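PDB 6BS3: ATPase BagA from Mycobacterium tuberculosis H37Rv, which forms one half of the two-subunit BagAB ATPase, which hydrolyses ATP and is required for resistance to nitric oxide and to elevated glycerol. Local coordinates for residues A[43-47]-A[48-52]; A[100-104]-A[105-109]; A[138-141]-A[142-145]; A[237-240]-A[241-244]; A[321-324]-A[325-328]. All coordinates share one frame; numbering follows the deposited sequence.

Interaction 1 of 5, residues A[43-47]-A[48-52]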
# COMPACT_ATOMS: atom_id res chain seq x y z
N LEU A 43 -6.08 22.57 -0.11
CA LEU A 43 -5.95 23.70 0.81
C LEU A 43 -5.12 24.80 0.20
O LEU A 43 -5.49 25.97 0.32
CB LEU A 43 -5.35 23.30 2.19
CG LEU A 43 -6.25 22.45 3.13
CD1 LEU A 43 -5.43 21.82 4.27
CD2 LEU A 43 -7.42 23.29 3.71
N THR A 44 -4.03 24.43 -0.49
CA THR A 44 -3.11 25.39 -1.13
C THR A 44 -3.81 26.15 -2.26
O THR A 44 -3.66 27.35 -2.35
CB THR A 44 -1.82 24.68 -1.62
OG1 THR A 44 -1.25 23.91 -0.56
CG2 THR A 44 -0.79 25.66 -2.11
N LEU A 45 -4.56 25.44 -3.11
CA LEU A 45 -5.25 26.01 -4.25
C LEU A 45 -6.48 26.81 -3.87
O LEU A 45 -6.87 27.69 -4.64
CB LEU A 45 -5.57 24.92 -5.30
CG LEU A 45 -4.35 24.17 -5.91
CD1 LEU A 45 -4.79 23.10 -6.83
CD2 LEU A 45 -3.38 25.15 -6.64
N ALA A 46 -7.09 26.54 -2.69
CA ALA A 46 -8.26 27.28 -2.21
C ALA A 46 -7.92 28.60 -1.55
O ALA A 46 -8.78 29.48 -1.51
CB ALA A 46 -9.11 26.43 -1.28
N ALA A 47 -6.69 28.77 -1.05
CA ALA A 47 -6.24 30.02 -0.40
C ALA A 47 -6.52 31.27 -1.25
O ALA A 47 -6.38 31.24 -2.47
CB ALA A 47 -4.77 29.93 -0.04
N GLY A 48 -7.01 32.33 -0.60
CA GLY A 48 -7.34 33.59 -1.24
C GLY A 48 -8.75 33.65 -1.81
O GLY A 48 -8.93 34.08 -2.95
N GLY A 49 -9.73 33.22 -1.01
CA GLY A 49 -11.15 33.24 -1.39
C GLY A 49 -11.53 32.38 -2.59
O GLY A 49 -12.47 32.72 -3.31
N ARG A 50 -10.80 31.28 -2.83
CA ARG A 50 -11.07 30.34 -3.93
C ARG A 50 -11.88 29.13 -3.43
O ARG A 50 -11.96 28.90 -2.23
CB ARG A 50 -9.76 29.91 -4.62
CG ARG A 50 -8.87 31.09 -5.06
CD ARG A 50 -8.26 30.91 -6.43
NE ARG A 50 -7.51 29.66 -6.54
CZ ARG A 50 -7.11 29.12 -7.68
NH1 ARG A 50 -7.37 29.72 -8.84
NH2 ARG A 50 -6.45 27.97 -7.68
N LYS A 51 -12.53 28.41 -4.34
CA LYS A 51 -13.35 27.25 -3.99
C LYS A 51 -12.80 26.03 -4.70
O LYS A 51 -12.82 25.98 -5.93
CB LYS A 51 -14.83 27.48 -4.34
CG LYS A 51 -15.76 26.41 -3.75
CD LYS A 51 -17.15 26.44 -4.37
CE LYS A 51 -18.04 27.50 -3.79
NZ LYS A 51 -19.46 27.25 -4.14
N VAL A 52 -12.28 25.05 -3.93
CA VAL A 52 -11.69 23.83 -4.48
C VAL A 52 -12.47 22.57 -4.04
O VAL A 52 -12.90 22.48 -2.89
CB VAL A 52 -10.17 23.76 -4.15
CG1 VAL A 52 -9.55 22.41 -4.51
CG2 VAL A 52 -9.40 24.89 -4.85
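Arg50 folds back across the turn and lays the edge of its guanidinium group against the carbonyl of Leu45. NE comes in almost head-on, with NE to Leu45 O at 2.8 Å and a C=O...N angle of 174°, while NH2 reaches the same Leu45 O from further round at 3.1 Å. Each nitrogen thus gives one N-H to the same oxygen, which lies close to the guanidinium plane. Bends at chi2 and chi3 curl the arginine chain enough for this side-on grip, and its CG passes Ala47 O at 3.6 Å. The next carbonyl is taken by the backbone, Arg50 N to Ala46 O at 3.0 Å. This is the link from the helix to the second strand in the first beta-alpha-beta crossover of a P-loop NTPase: helix 34-46 ends, Gly48 and Gly49 turn the chain with positive phi, and strand 51-56 begins. Further along, Val52 points at the last helical turn. Its CG2 branch meets a methylene and a methyl, 3.9 Å from Leu45 CB and likewise 3.9 Å from Ala46 CB. Val160 of the neighbouring strand 158-162 touches both Leu45 and Val52.

Interaction 2 of 5, residues A[100-104]-A[105-109]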
# COMPACT_ATOMS: atom_id res chain seq x y z
N LEU A 100 -26.95 4.64 -10.37
CA LEU A 100 -28.39 4.97 -10.39
C LEU A 100 -28.64 6.31 -11.07
O LEU A 100 -29.60 6.45 -11.83
CB LEU A 100 -29.00 4.98 -8.97
CG LEU A 100 -28.89 3.73 -8.10
CD1 LEU A 100 -29.62 3.93 -6.80
CD2 LEU A 100 -29.46 2.53 -8.78
N GLU A 101 -27.77 7.30 -10.81
CA GLU A 101 -27.79 8.64 -11.41
C GLU A 101 -27.67 8.51 -12.94
O GLU A 101 -28.38 9.18 -13.68
CB GLU A 101 -26.58 9.41 -10.87
CG GLU A 101 -26.84 10.77 -10.25
CD GLU A 101 -25.62 11.41 -9.59
OE1 GLU A 101 -24.47 11.08 -9.97
OE2 GLU A 101 -25.83 12.24 -8.68
N TYR A 102 -26.76 7.63 -13.39
CA TYR A 102 -26.45 7.35 -14.79
C TYR A 102 -27.63 6.65 -15.47
O TYR A 102 -28.06 7.12 -16.52
CB TYR A 102 -25.17 6.50 -14.83
CG TYR A 102 -24.73 5.93 -16.16
CD1 TYR A 102 -23.77 6.59 -16.93
CD2 TYR A 102 -25.12 4.66 -16.55
CE1 TYR A 102 -23.29 6.02 -18.11
CE2 TYR A 102 -24.65 4.09 -17.73
CZ TYR A 102 -23.73 4.77 -18.51
OH TYR A 102 -23.25 4.21 -19.66
N LEU A 103 -28.17 5.57 -14.86
CA LEU A 103 -29.33 4.84 -15.38
C LEU A 103 -30.53 5.76 -15.58
O LEU A 103 -31.18 5.71 -16.61
CB LEU A 103 -29.72 3.69 -14.45
CG LEU A 103 -28.93 2.39 -14.58
CD1 LEU A 103 -29.22 1.48 -13.42
CD2 LEU A 103 -29.29 1.66 -15.86
N ASP A 104 -30.78 6.63 -14.59
CA ASP A 104 -31.89 7.58 -14.62
C ASP A 104 -31.69 8.73 -15.61
O ASP A 104 -32.61 9.03 -16.36
CB ASP A 104 -32.21 8.09 -13.21
CG ASP A 104 -33.44 8.98 -13.11
OD1 ASP A 104 -34.54 8.54 -13.56
OD2 ASP A 104 -33.31 10.11 -12.58
N MET A 105 -30.50 9.38 -15.63
CA MET A 105 -30.24 10.51 -16.52
C MET A 105 -30.04 10.12 -17.99
O MET A 105 -30.51 10.84 -18.87
CB MET A 105 -29.05 11.35 -15.99
CG MET A 105 -28.96 12.77 -16.56
SD MET A 105 -30.23 13.90 -15.91
CE MET A 105 -29.85 15.42 -16.85
N PHE A 106 -29.37 8.99 -18.27
CA PHE A 106 -29.03 8.58 -19.63
C PHE A 106 -29.95 7.54 -20.28
O PHE A 106 -29.98 7.45 -21.51
CB PHE A 106 -27.57 8.07 -19.68
CG PHE A 106 -26.48 9.12 -19.64
CD1 PHE A 106 -25.24 8.87 -20.21
CD2 PHE A 106 -26.69 10.36 -19.04
CE1 PHE A 106 -24.23 9.83 -20.18
CE2 PHE A 106 -25.69 11.33 -19.02
CZ PHE A 106 -24.47 11.06 -19.59
N TYR A 107 -30.66 6.74 -19.47
CA TYR A 107 -31.52 5.67 -19.98
C TYR A 107 -32.95 5.70 -19.40
O TYR A 107 -33.78 4.88 -19.79
CB TYR A 107 -30.88 4.30 -19.69
CG TYR A 107 -29.58 4.04 -20.40
CD1 TYR A 107 -29.55 3.50 -21.68
CD2 TYR A 107 -28.36 4.32 -19.79
CE1 TYR A 107 -28.35 3.23 -22.34
CE2 TYR A 107 -27.15 4.07 -20.44
CZ TYR A 107 -27.15 3.52 -21.71
OH TYR A 107 -25.97 3.26 -22.36
N ASN A 108 -33.22 6.64 -18.46
CA ASN A 108 -34.50 6.80 -17.76
C ASN A 108 -34.94 5.46 -17.06
O ASN A 108 -36.12 5.10 -17.06
CB ASN A 108 -35.59 7.41 -18.67
CG ASN A 108 -36.76 8.02 -17.92
OD1 ASN A 108 -36.60 8.73 -16.92
ND2 ASN A 108 -37.96 7.76 -18.40
N LEU A 109 -33.94 4.74 -16.48
CA LEU A 109 -34.10 3.45 -15.79
C LEU A 109 -33.94 3.62 -14.27
O LEU A 109 -33.39 2.74 -13.59
CB LEU A 109 -33.12 2.40 -16.35
CG LEU A 109 -33.44 1.76 -17.70
CD1 LEU A 109 -32.20 1.15 -18.32
CD2 LEU A 109 -34.52 0.69 -17.57
O HOH W 1 -23.81 1.97 -21.37
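Tyr102 has CG opposite its backbone N (chi1 173°), which brings the end of its ring toward the following turn, and Tyr107, with CG opposite its carbonyl carbon, brings a second ring alongside it, the two pointing the same way. They meet at CE2, with Tyr102 CE2 3.7 Å from Tyr107 CE2 and lying at the edge of the Tyr107 ring, the planes 53° apart. The hydroxyls are joined by one water, 2.9 Å from Tyr102 OH and 2.7 Å from Tyr107 OH. Phe106 comes to Tyr102 from another direction: the side chains run at about a right angle, yet the ring planes differ by only 32°, and Phe106 CD1 is 4.0 Å from Tyr102 CE1. Val188 touches both tyrosines, and the other protein chain of the assembly packs on them too.

The backbone beneath is closing the helix. Leu103 O accepts two amides from opposite faces of its plane, Tyr107 N at 3.1 Å and Leu109 N at 2.9 Å, the latter nearly straight. Leu109 also meets Leu103 through its side chain, CD1 to Leu103 CD2 at 3.8 Å. Asn108 leaves the helix with positive phi, and Leu109 stands at the N-cap of the next one. The result is an aromatic cluster at a helix C-terminus, set in the short turn that joins helix 95-107 to helix 110-117.

Interaction 3 of 5, residues A[138-141]-A[142-145]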
# COMPACT_ATOMS: atom_id res chain seq x y z
N THR A 138 -14.73 8.79 -13.88
CA THR A 138 -14.10 9.85 -14.69
C THR A 138 -15.18 10.79 -15.26
O THR A 138 -14.91 11.98 -15.47
CB THR A 138 -13.21 9.26 -15.82
OG1 THR A 138 -14.04 8.49 -16.71
CG2 THR A 138 -12.04 8.43 -15.30
N GLY A 139 -16.37 10.24 -15.51
CA GLY A 139 -17.50 11.01 -16.02
C GLY A 139 -18.01 11.99 -14.98
O GLY A 139 -18.34 13.13 -15.33
N LYS A 140 -18.06 11.58 -13.71
CA LYS A 140 -18.48 12.44 -12.59
C LYS A 140 -17.42 13.51 -12.32
O LYS A 140 -17.77 14.65 -12.04
CB LYS A 140 -18.80 11.62 -11.32
CG LYS A 140 -19.23 12.45 -10.10
CD LYS A 140 -20.51 13.22 -10.33
CE LYS A 140 -20.78 14.22 -9.24
NZ LYS A 140 -21.93 15.09 -9.57
N ILE A 141 -16.13 13.13 -12.41
CA ILE A 141 -14.99 14.04 -12.24
C ILE A 141 -15.11 15.15 -13.30
O ILE A 141 -15.06 16.33 -12.94
CB ILE A 141 -13.65 13.26 -12.34
CG1 ILE A 141 -13.40 12.39 -11.06
CG2 ILE A 141 -12.46 14.23 -12.61
CD1 ILE A 141 -12.15 11.32 -11.22
N LYS A 142 -15.35 14.78 -14.57
CA LYS A 142 -15.52 15.73 -15.67
C LYS A 142 -16.70 16.71 -15.42
O LYS A 142 -16.58 17.89 -15.73
CB LYS A 142 -15.67 14.98 -16.99
CG LYS A 142 -15.69 15.87 -18.24
CD LYS A 142 -17.05 15.88 -18.86
CE LYS A 142 -17.11 16.70 -20.11
NZ LYS A 142 -18.51 16.78 -20.61
N GLU A 143 -17.81 16.20 -14.86
CA GLU A 143 -19.00 17.00 -14.55
C GLU A 143 -18.68 18.09 -13.50
O GLU A 143 -19.18 19.20 -13.62
CB GLU A 143 -20.16 16.08 -14.08
CG GLU A 143 -21.51 16.77 -13.88
CD GLU A 143 -21.69 17.53 -12.57
OE1 GLU A 143 -21.16 17.07 -11.53
OE2 GLU A 143 -22.36 18.59 -12.58
N THR A 144 -17.82 17.78 -12.50
CA THR A 144 -17.44 18.76 -11.46
C THR A 144 -16.53 19.85 -12.01
O THR A 144 -16.63 21.00 -11.56
CB THR A 144 -16.84 18.07 -10.22
OG1 THR A 144 -15.54 17.57 -10.54
CG2 THR A 144 -17.75 16.96 -9.65
N VAL A 145 -15.66 19.50 -12.98
CA VAL A 145 -14.70 20.37 -13.66
C VAL A 145 -15.39 21.40 -14.57
O VAL A 145 -15.00 22.56 -14.55
CB VAL A 145 -13.66 19.53 -14.48
CG1 VAL A 145 -12.73 20.43 -15.32
CG2 VAL A 145 -12.86 18.58 -13.59
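Lys140 and Glu143 form the charged pair, three residues apart on one helix, their side chains side by side and pointing the same way. A bend at chi2 (63°) turns the lysine chain down the helix, so that NZ reaches Glu143 OE1 at 2.9 Å, meeting it from above the carboxylate plane. The same OE1 also has a salt bridge from Arg147, one turn on, so two cations share it, which probably stabilises the charged carboxylate.

Among the neutral hydrogen bonds, two clear ones go to the carbonyl of Ile141. Thr144 OG1 donates to Ile141 O at 2.7 Å, and Val145 N reaches that oxygen at 3.2 Å in the carbonyl plane. Lys142 N to Thr138 O, at 3.0 Å, is one of the routine helical bonds.

Apolar contacts are looser. Thr144 CG2 turns to the lysine chain, 4.1 Å from Lys140 CE, and Ile141 CG2 is 4.5 Å from Val145 CG2. The latter two side chains press on Leu23 of strand 23-28, while Thr144 and Val145 reach Ile159 of strand 158-162. This side of helix 130-146 packs on the parallel strands 23-28 and 158-162 of the central sheet, as helices do in alpha/beta P-loop folds.

Interaction 4 of 5, residues A[237-240]-A[241-244]. With ADP (adenosine-5'-diphosphate), chain C.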
# COMPACT_ATOMS: atom_id res chain seq x y z
N VAL A 237 6.38 15.61 -9.68
CA VAL A 237 6.71 14.45 -8.84
C VAL A 237 6.82 15.07 -7.43
O VAL A 237 7.52 16.06 -7.25
CB VAL A 237 7.99 13.68 -9.27
CG1 VAL A 237 8.44 12.70 -8.18
CG2 VAL A 237 7.78 12.95 -10.58
N ILE A 238 6.06 14.55 -6.46
CA ILE A 238 6.06 15.05 -5.09
C ILE A 238 6.75 14.05 -4.20
O ILE A 238 6.21 12.96 -3.95
CB ILE A 238 4.63 15.43 -4.60
CG1 ILE A 238 3.93 16.38 -5.61
CG2 ILE A 238 4.66 16.01 -3.17
CD1 ILE A 238 2.36 16.75 -5.33
N VAL A 239 7.96 14.40 -3.73
CA VAL A 239 8.75 13.55 -2.83
C VAL A 239 8.33 13.85 -1.41
O VAL A 239 8.67 14.89 -0.87
CB VAL A 239 10.30 13.63 -3.04
CG1 VAL A 239 11.03 12.72 -2.05
CG2 VAL A 239 10.69 13.26 -4.47
N ASN A 240 7.55 12.93 -0.83
CA ASN A 240 7.03 13.04 0.53
C ASN A 240 8.02 12.49 1.58
O ASN A 240 8.95 11.74 1.24
CB ASN A 240 5.69 12.28 0.62
CG ASN A 240 4.81 12.66 1.79
OD1 ASN A 240 4.93 13.75 2.37
ND2 ASN A 240 3.90 11.76 2.16
N ARG A 241 7.79 12.88 2.85
CA ARG A 241 8.51 12.47 4.07
C ARG A 241 10.03 12.54 3.96
O ARG A 241 10.73 11.55 4.23
CB ARG A 241 8.06 11.08 4.57
CG ARG A 241 6.57 10.94 4.71
CD ARG A 241 6.17 9.87 5.70
NE ARG A 241 6.74 8.57 5.39
CZ ARG A 241 6.58 7.48 6.13
NH1 ARG A 241 5.83 7.52 7.22
NH2 ARG A 241 7.17 6.34 5.78
N ASN A 242 10.53 13.73 3.60
CA ASN A 242 11.95 13.97 3.53
C ASN A 242 12.49 14.08 4.95
O ASN A 242 11.72 14.37 5.87
CB ASN A 242 12.24 15.24 2.74
CG ASN A 242 12.14 15.00 1.27
OD1 ASN A 242 13.06 14.43 0.64
ND2 ASN A 242 11.02 15.44 0.69
N ILE A 243 13.78 13.79 5.13
CA ILE A 243 14.44 13.85 6.43
C ILE A 243 15.72 14.69 6.33
O ILE A 243 16.28 14.79 5.23
CB ILE A 243 14.66 12.45 7.08
CG1 ILE A 243 15.53 11.53 6.19
CG2 ILE A 243 13.33 11.81 7.48
CD1 ILE A 243 16.05 10.30 6.84
N PRO A 244 16.17 15.29 7.43
CA PRO A 244 17.35 16.12 7.42
C PRO A 244 18.63 15.28 7.31
O PRO A 244 18.73 14.30 7.95
CB PRO A 244 17.25 16.80 8.77
CG PRO A 244 16.60 15.77 9.62
CD PRO A 244 15.56 15.17 8.73
PB ADP C . -1.91 6.93 0.48
O1B ADP C . -3.29 7.60 0.28
O2B ADP C . -2.11 5.45 0.86
O3B ADP C . -0.99 7.08 -0.70
PA ADP C . -1.75 8.37 3.07
O1A ADP C . -2.94 7.62 3.70
O2A ADP C . -2.10 9.78 2.76
O3A ADP C . -1.26 7.60 1.76
O5' ADP C . -0.43 8.19 3.92
C5' ADP C . 0.10 6.95 4.45
C4' ADP C . 0.46 7.19 5.90
O4' ADP C . 1.54 8.14 5.98
C3' ADP C . -0.66 7.74 6.78
O3' ADP C . -0.58 7.16 8.08
C2' ADP C . -0.36 9.25 6.80
O2' ADP C . -0.89 9.93 7.94
C1' ADP C . 1.16 9.25 6.77
N9 ADP C . 1.77 10.45 6.19
C8 ADP C . 1.55 10.98 4.95
N7 ADP C . 2.30 12.02 4.67
C5 ADP C . 3.07 12.19 5.82
C6 ADP C . 4.09 13.11 6.15
N6 ADP C . 4.50 14.10 5.36
N1 ADP C . 4.69 12.97 7.36
C2 ADP C . 4.28 11.99 8.18
N3 ADP C . 3.31 11.08 7.98
C4 ADP C . 2.75 11.23 6.76
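Asn240 and Arg241 come to the adenine of ADP from two directions, their side chains 3.8 Å apart at Asn240 CG and Arg241 CG. Asn240 reads the base along its N6 and N7 side: OD1 accepts a weak hydrogen bond from ADP N6 at 3.0 Å, N-H...O angle 129°, and ND2 lies 3.0 Å from ADP N7. Arg241 uses its aliphatic part instead. Its CG lies above the ring face, 3.6 Å from ADP C6, and CD follows at 3.8 Å from ADP C2, carrying the chain across the six-membered ring.

Behind this first shell, the Asn240 amide is fixed by its ND2, which donates to Thr32 O in the phosphate-binding loop. Arg241 has positive phi (48°), and the chain turns a corner there. Asn242 then steps back toward the strand: its ND2 is 2.9 Å from Val239 O, the side chains of Val239 and Asn242 at about a right angle, and the same ND2 donates to Leu315 O on strand 312-316. Asn240, an ATP-binding residue of this protein, faces the adenine edge with its amide, consistent with the adenine-recognising asparagine of the related Get3 ATPases.

Interaction 5 of 5, residues A[321-324]-A[325-328]. With ADP (adenosine-5'-diphosphate), chain C.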
# COMPACT_ATOMS: atom_id res chain seq x y z
N GLY A 321 1.62 11.99 14.39
CA GLY A 321 0.53 11.63 13.46
C GLY A 321 0.02 12.83 12.67
O GLY A 321 0.11 13.96 13.19
N VAL A 322 -0.49 12.59 11.46
CA VAL A 322 -0.96 13.67 10.60
C VAL A 322 -2.33 14.07 11.17
O VAL A 322 -3.24 13.25 11.21
CB VAL A 322 -1.01 13.28 9.08
CG1 VAL A 322 -1.84 14.28 8.27
CG2 VAL A 322 0.39 13.15 8.50
N ASP A 323 -2.44 15.29 11.67
CA ASP A 323 -3.71 15.81 12.18
C ASP A 323 -4.12 16.98 11.27
O ASP A 323 -3.46 17.20 10.25
CB ASP A 323 -3.65 16.16 13.69
CG ASP A 323 -2.57 17.13 14.16
OD1 ASP A 323 -2.10 17.95 13.34
OD2 ASP A 323 -2.22 17.09 15.36
N LEU A 324 -5.21 17.71 11.61
CA LEU A 324 -5.67 18.86 10.81
C LEU A 324 -4.57 19.94 10.66
O LEU A 324 -4.33 20.41 9.54
CB LEU A 324 -6.96 19.46 11.42
CG LEU A 324 -7.65 20.55 10.61
CD1 LEU A 324 -7.98 20.07 9.19
CD2 LEU A 324 -8.90 21.05 11.33
N GLY A 325 -3.89 20.26 11.75
CA GLY A 325 -2.77 21.20 11.79
C GLY A 325 -1.62 20.81 10.89
O GLY A 325 -0.98 21.69 10.31
N SER A 326 -1.36 19.48 10.74
CA SER A 326 -0.32 18.90 9.87
C SER A 326 -0.66 19.14 8.42
O SER A 326 0.24 19.38 7.63
CB SER A 326 -0.19 17.39 10.08
OG SER A 326 0.11 17.10 11.43
N LEU A 327 -1.97 19.09 8.06
CA LEU A 327 -2.41 19.37 6.68
C LEU A 327 -2.11 20.81 6.30
O LEU A 327 -1.70 21.07 5.16
CB LEU A 327 -3.90 19.06 6.45
CG LEU A 327 -4.30 17.60 6.45
CD1 LEU A 327 -5.83 17.48 6.35
CD2 LEU A 327 -3.59 16.82 5.34
N TYR A 328 -2.28 21.74 7.26
CA TYR A 328 -1.98 23.15 7.05
C TYR A 328 -0.47 23.38 6.93
O TYR A 328 -0.09 24.16 6.07
CB TYR A 328 -2.66 24.05 8.10
CG TYR A 328 -4.14 24.19 7.85
CD1 TYR A 328 -4.64 25.18 7.01
CD2 TYR A 328 -5.05 23.27 8.38
CE1 TYR A 328 -6.01 25.30 6.77
CE2 TYR A 328 -6.41 23.36 8.12
CZ TYR A 328 -6.90 24.39 7.33
OH TYR A 328 -8.25 24.48 7.09
PB ADP C . -1.91 6.93 0.48
O1B ADP C . -3.29 7.60 0.28
O2B ADP C . -2.11 5.45 0.86
O3B ADP C . -0.99 7.08 -0.70
PA ADP C . -1.75 8.37 3.07
O1A ADP C . -2.94 7.62 3.70
O2A ADP C . -2.10 9.78 2.76
O3A ADP C . -1.26 7.60 1.76
O5' ADP C . -0.43 8.19 3.92
C5' ADP C . 0.10 6.95 4.45
C4' ADP C . 0.46 7.19 5.90
O4' ADP C . 1.54 8.14 5.98
C3' ADP C . -0.66 7.74 6.78
O3' ADP C . -0.58 7.16 8.08
C2' ADP C . -0.36 9.25 6.80
O2' ADP C . -0.89 9.93 7.94
C1' ADP C . 1.16 9.25 6.77
N9 ADP C . 1.77 10.45 6.19
C8 ADP C . 1.55 10.98 4.95
N7 ADP C . 2.30 12.02 4.67
C5 ADP C . 3.07 12.19 5.82
C6 ADP C . 4.09 13.11 6.15
N6 ADP C . 4.50 14.10 5.36
N1 ADP C . 4.69 12.97 7.36
C2 ADP C . 4.28 11.99 8.18
N3 ADP C . 3.31 11.08 7.98
C4 ADP C . 2.75 11.23 6.76
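Asp323 reaches over the first turn of the helix to Ser326. Its CB carries CG into the place between the backbone N and the carbonyl carbon (chi1 55°), which swings the carboxylate back over the helix start. CG comes within 3.8 Å of Ser326 OG. At the tip, OD1 takes two hydrogen bonds: Ser326 N meets it at 3.1 Å, nearly in line with the C-O bond, and Ser326 OG donates to it at 3.0 Å from well above the carboxylate plane. Asp323 is the N-cap of helix 324-336, and the bond from Ser326 N is the capping bond. Its backbone oxygen also serves, accepting Leu327 N at 3.3 Å.

The neighbours on either side of the cap work through carbon. Val322 turns CG1 to the helix, 4.0 Å from Ser326 CB, while its other branch, CG2, goes to the nucleotide and lies over the adenine, 3.5 Å from ADP C4. Leu324 runs beside Tyr328, pointing the same way, with CD1 3.8 Å from Tyr328 CE2 and CG lying at the edge of the ring. The tyrosine hydroxyl donates beyond the contact, to Thr81 O.

A carboxylate at a helix N-terminus, taking an amide and a hydroxyl together, would be expected to hold its negative charge, helped by the helix dipole. The two bonds, coming from different directions, hold OD1 in place at the helix start, one residue after Val322, which lies against the adenine.

In the fold
Interactions 4 and 5 share the nucleotide. Their nearest atoms are about 7 Å apart, and both touch ADP, with Arg241 on one face of its adenine and Val322 on the other. Interaction 1 lies at the far end of the P-loop helix, yet it touches interaction 5 directly: Leu43 CD1 is 3.8 Å from Leu327 CB and Leu43 CD2 is 3.7 Å from Tyr328 OH, so helices 34-46 and 324-336 pack together. Interactions 2 and 3 lie across the chain's centre from interaction 4. Their nearest atoms come to about 5 Å of each other without touching, whereas the centres of interactions 2 and 4 are about 44 Å apart.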